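Local coordinates for probable chemoreceptor (Methyl-accepting chemotaxis) transmembrane protein (Rhizobium meliloti, PDB 6D8V) that probably serves as a transmembrane chemotaxis receptor whose sensory domain recognises quaternary ammonium compounds such as 1,1-dimethyl-prolinium, at residues I136-L141 and L195-K200. Residues are numbered along the deposited sequence; the frame is centred on the assembly and turned at random.
Sequences ITQPYL and LSQSGK. With PBE (1,1-dimethyl-prolinium), chain C.
The side chain of Gln138, from the ligand-binding PDC module of this Cache-type sensor, reaches into a type I beta turn, Ser196 to Gly199, beside the second, four-stranded sheet. The turn is closed by a hydrogen bond from Gly199 N to Ser196 O. Gln138 bends at chi2 (-70°), which brings its amide to the mouth of the turn. Ser196 OG donates a hydrogen bond to Gln138 OE1, modelled at 2.5 Å. The same OG accepts a hydrogen bond from Lys200 N at 3.1 Å and a weak one from Ser198 N. The Gln197 side chain comes from the opposite direction. Its amide stacks on that of Gln138, with the planes 6° apart and Gln197 CD 3.7 Å from Gln138 NE2. Gln197 OE1 is hydrogen-bonded to Trp261 NE1, which helps fix this amide. The Lys200 chain crosses Gln138 at about a right angle, and Lys200 NZ lies 3.7 Å from Gln138 CB. Pro139 adds a nonpolar contact, with its CD 3.9 Å from Ser196 CB. Tyr140, two residues after Gln138, lines the ligand pocket; its OH lies 3.5 Å from CA of 1,1-dimethyl-prolinium, a plain contact, and is hydrogen-bonded to Ser153 OG. The contact joins the two sheets: 136-141 runs along strand 149-160, with helix 123-131 against Thr137, and the turn follows strand 191-195, next to strand 259-268.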
loop_
_atom_site.group_PDB
_atom_site.type_symbol
_atom_site.label_atom_id
_atom_site.label_comp_id
_atom_site.label_asym_id
_atom_site.label_seq_id
_atom_site.Cartn_x
_atom_site.Cartn_y
_atom_site.Cartn_z
ATOM N N ILE A 136 -4.646 3.210 -4.828
ATOM C CA ILE A 136 -3.531 2.866 -3.951
ATOM C C ILE A 136 -2.534 4.028 -3.927
ATOM O O ILE A 136 -2.259 4.650 -4.956
ATOM C CB ILE A 136 -2.862 1.549 -4.402
ATOM C CG1 ILE A 136 -1.841 1.079 -3.361
ATOM C CG2 ILE A 136 -2.227 1.693 -5.783
ATOM C CD1 ILE A 136 -1.365 -0.351 -3.575
ATOM N N THR A 137 -1.992 4.316 -2.750
ATOM C CA THR A 137 -1.229 5.538 -2.533
ATOM C C THR A 137 0.268 5.321 -2.725
ATOM O O THR A 137 0.797 4.216 -2.595
ATOM C CB THR A 137 -1.464 6.091 -1.123
ATOM O OG1 THR A 137 -0.830 5.236 -0.159
ATOM C CG2 THR A 137 -2.946 6.186 -0.817
ATOM N N GLN A 138 0.954 6.409 -3.032
ATOM C CA GLN A 138 2.396 6.410 -2.921
ATOM C C GLN A 138 2.769 6.226 -1.456
ATOM O O GLN A 138 2.015 6.614 -0.557
ATOM C CB GLN A 138 3.001 7.707 -3.466
ATOM C CG GLN A 138 2.938 7.851 -4.983
ATOM C CD GLN A 138 3.864 6.892 -5.713
ATOM O OE1 GLN A 138 4.718 6.250 -5.105
ATOM N NE2 GLN A 138 3.695 6.791 -7.026
ATOM N N PRO A 139 3.925 5.627 -1.190
ATOM C CA PRO A 139 4.307 5.372 0.198
ATOM C C PRO A 139 4.367 6.664 0.998
ATOM O O PRO A 139 4.941 7.665 0.556
ATOM C CB PRO A 139 5.678 4.696 0.068
ATOM C CG PRO A 139 6.167 5.075 -1.265
ATOM C CD PRO A 139 4.967 5.205 -2.137
ATOM N N TYR A 140 3.753 6.635 2.180
ATOM C CA TYR A 140 3.682 7.814 3.029
ATOM C C TYR A 140 3.782 7.377 4.481
ATOM O O TYR A 140 3.471 6.230 4.828
ATOM C CB TYR A 140 2.390 8.610 2.803
ATOM C CG TYR A 140 1.162 7.908 3.344
ATOM C CD1 TYR A 140 0.546 6.893 2.623
ATOM C CD2 TYR A 140 0.627 8.249 4.578
ATOM C CE1 TYR A 140 -0.564 6.241 3.110
ATOM C CE2 TYR A 140 -0.488 7.604 5.075
ATOM C CZ TYR A 140 -1.081 6.600 4.338
ATOM O OH TYR A 140 -2.194 5.949 4.830
ATOM N N LEU A 141 4.224 8.309 5.320
ATOM C CA LEU A 141 4.321 8.068 6.750
ATOM C C LEU A 141 2.963 8.293 7.403
ATOM O O LEU A 141 2.436 9.408 7.376
ATOM C CB LEU A 141 5.371 8.990 7.373
ATOM C CG LEU A 141 5.337 9.055 8.899
ATOM C CD1 LEU A 141 5.640 7.687 9.496
ATOM C CD2 LEU A 141 6.276 10.106 9.480
ATOM N N LEU A 195 9.839 -0.972 -6.287
ATOM C CA LEU A 195 9.573 0.438 -6.543
ATOM C C LEU A 195 8.081 0.664 -6.730
ATOM O O LEU A 195 7.344 -0.233 -7.150
ATOM C CB LEU A 195 10.325 0.939 -7.785
ATOM C CG LEU A 195 11.835 1.099 -7.641
ATOM C CD1 LEU A 195 12.440 1.853 -8.815
ATOM C CD2 LEU A 195 12.136 1.804 -6.333
ATOM N N SER A 196 7.640 1.885 -6.424
ATOM C CA SER A 196 6.225 2.225 -6.479
ATOM C C SER A 196 5.819 2.664 -7.884
ATOM O O SER A 196 6.593 2.596 -8.843
ATOM C CB SER A 196 5.896 3.325 -5.475
ATOM O OG SER A 196 6.304 4.592 -5.970
ATOM N N GLN A 197 4.579 3.149 -7.987
ATOM C CA GLN A 197 4.012 3.627 -9.244
ATOM C C GLN A 197 4.869 4.703 -9.905
ATOM O O GLN A 197 4.862 4.836 -11.136
ATOM C CB GLN A 197 2.615 4.177 -8.975
ATOM C CG GLN A 197 1.760 3.294 -8.079
ATOM C CD GLN A 197 1.799 3.695 -6.616
ATOM O OE1 GLN A 197 2.547 3.117 -5.822
ATOM N NE2 GLN A 197 0.976 4.676 -6.245
ATOM N N SER A 198 5.572 5.508 -9.109
ATOM C CA SER A 198 6.378 6.603 -9.624
ATOM C C SER A 198 7.865 6.360 -9.425
ATOM O O SER A 198 8.671 7.283 -9.613
ATOM C CB SER A 198 5.962 7.919 -8.969
ATOM O OG SER A 198 6.098 7.852 -7.562
ATOM N N GLY A 199 8.249 5.142 -9.049
ATOM C CA GLY A 199 9.645 4.846 -8.824
ATOM C C GLY A 199 10.151 5.183 -7.439
ATOM O O GLY A 199 11.368 5.239 -7.238
ATOM N N LYS A 200 9.263 5.434 -6.482
ATOM C CA LYS A 200 9.682 5.599 -5.099
ATOM C C LYS A 200 10.024 4.231 -4.509
ATOM O O LYS A 200 9.476 3.201 -4.924
ATOM C CB LYS A 200 8.570 6.266 -4.278
ATOM C CG LYS A 200 7.946 7.526 -4.875
ATOM C CD LYS A 200 8.470 8.771 -4.179
ATOM C CE LYS A 200 7.527 9.967 -4.324
ATOM N NZ LYS A 200 6.157 9.683 -3.786
HETATM N N PBE C . -4.365 6.176 8.029
HETATM C CD PBE C . -5.085 6.113 6.940
HETATM C CA PBE C . -3.461 7.359 7.722
HETATM C CB PBE C . -4.484 8.387 7.093
HETATM C CG PBE C . -5.343 7.672 6.505
HETATM C CE PBE C . -5.240 6.423 9.195
HETATM C CF PBE C . -3.577 4.940 8.202
HETATM C C PBE C . -2.744 7.933 8.838
HETATM O O PBE C . -2.257 9.091 8.725
HETATM O OXT PBE C . -2.575 7.289 9.907
#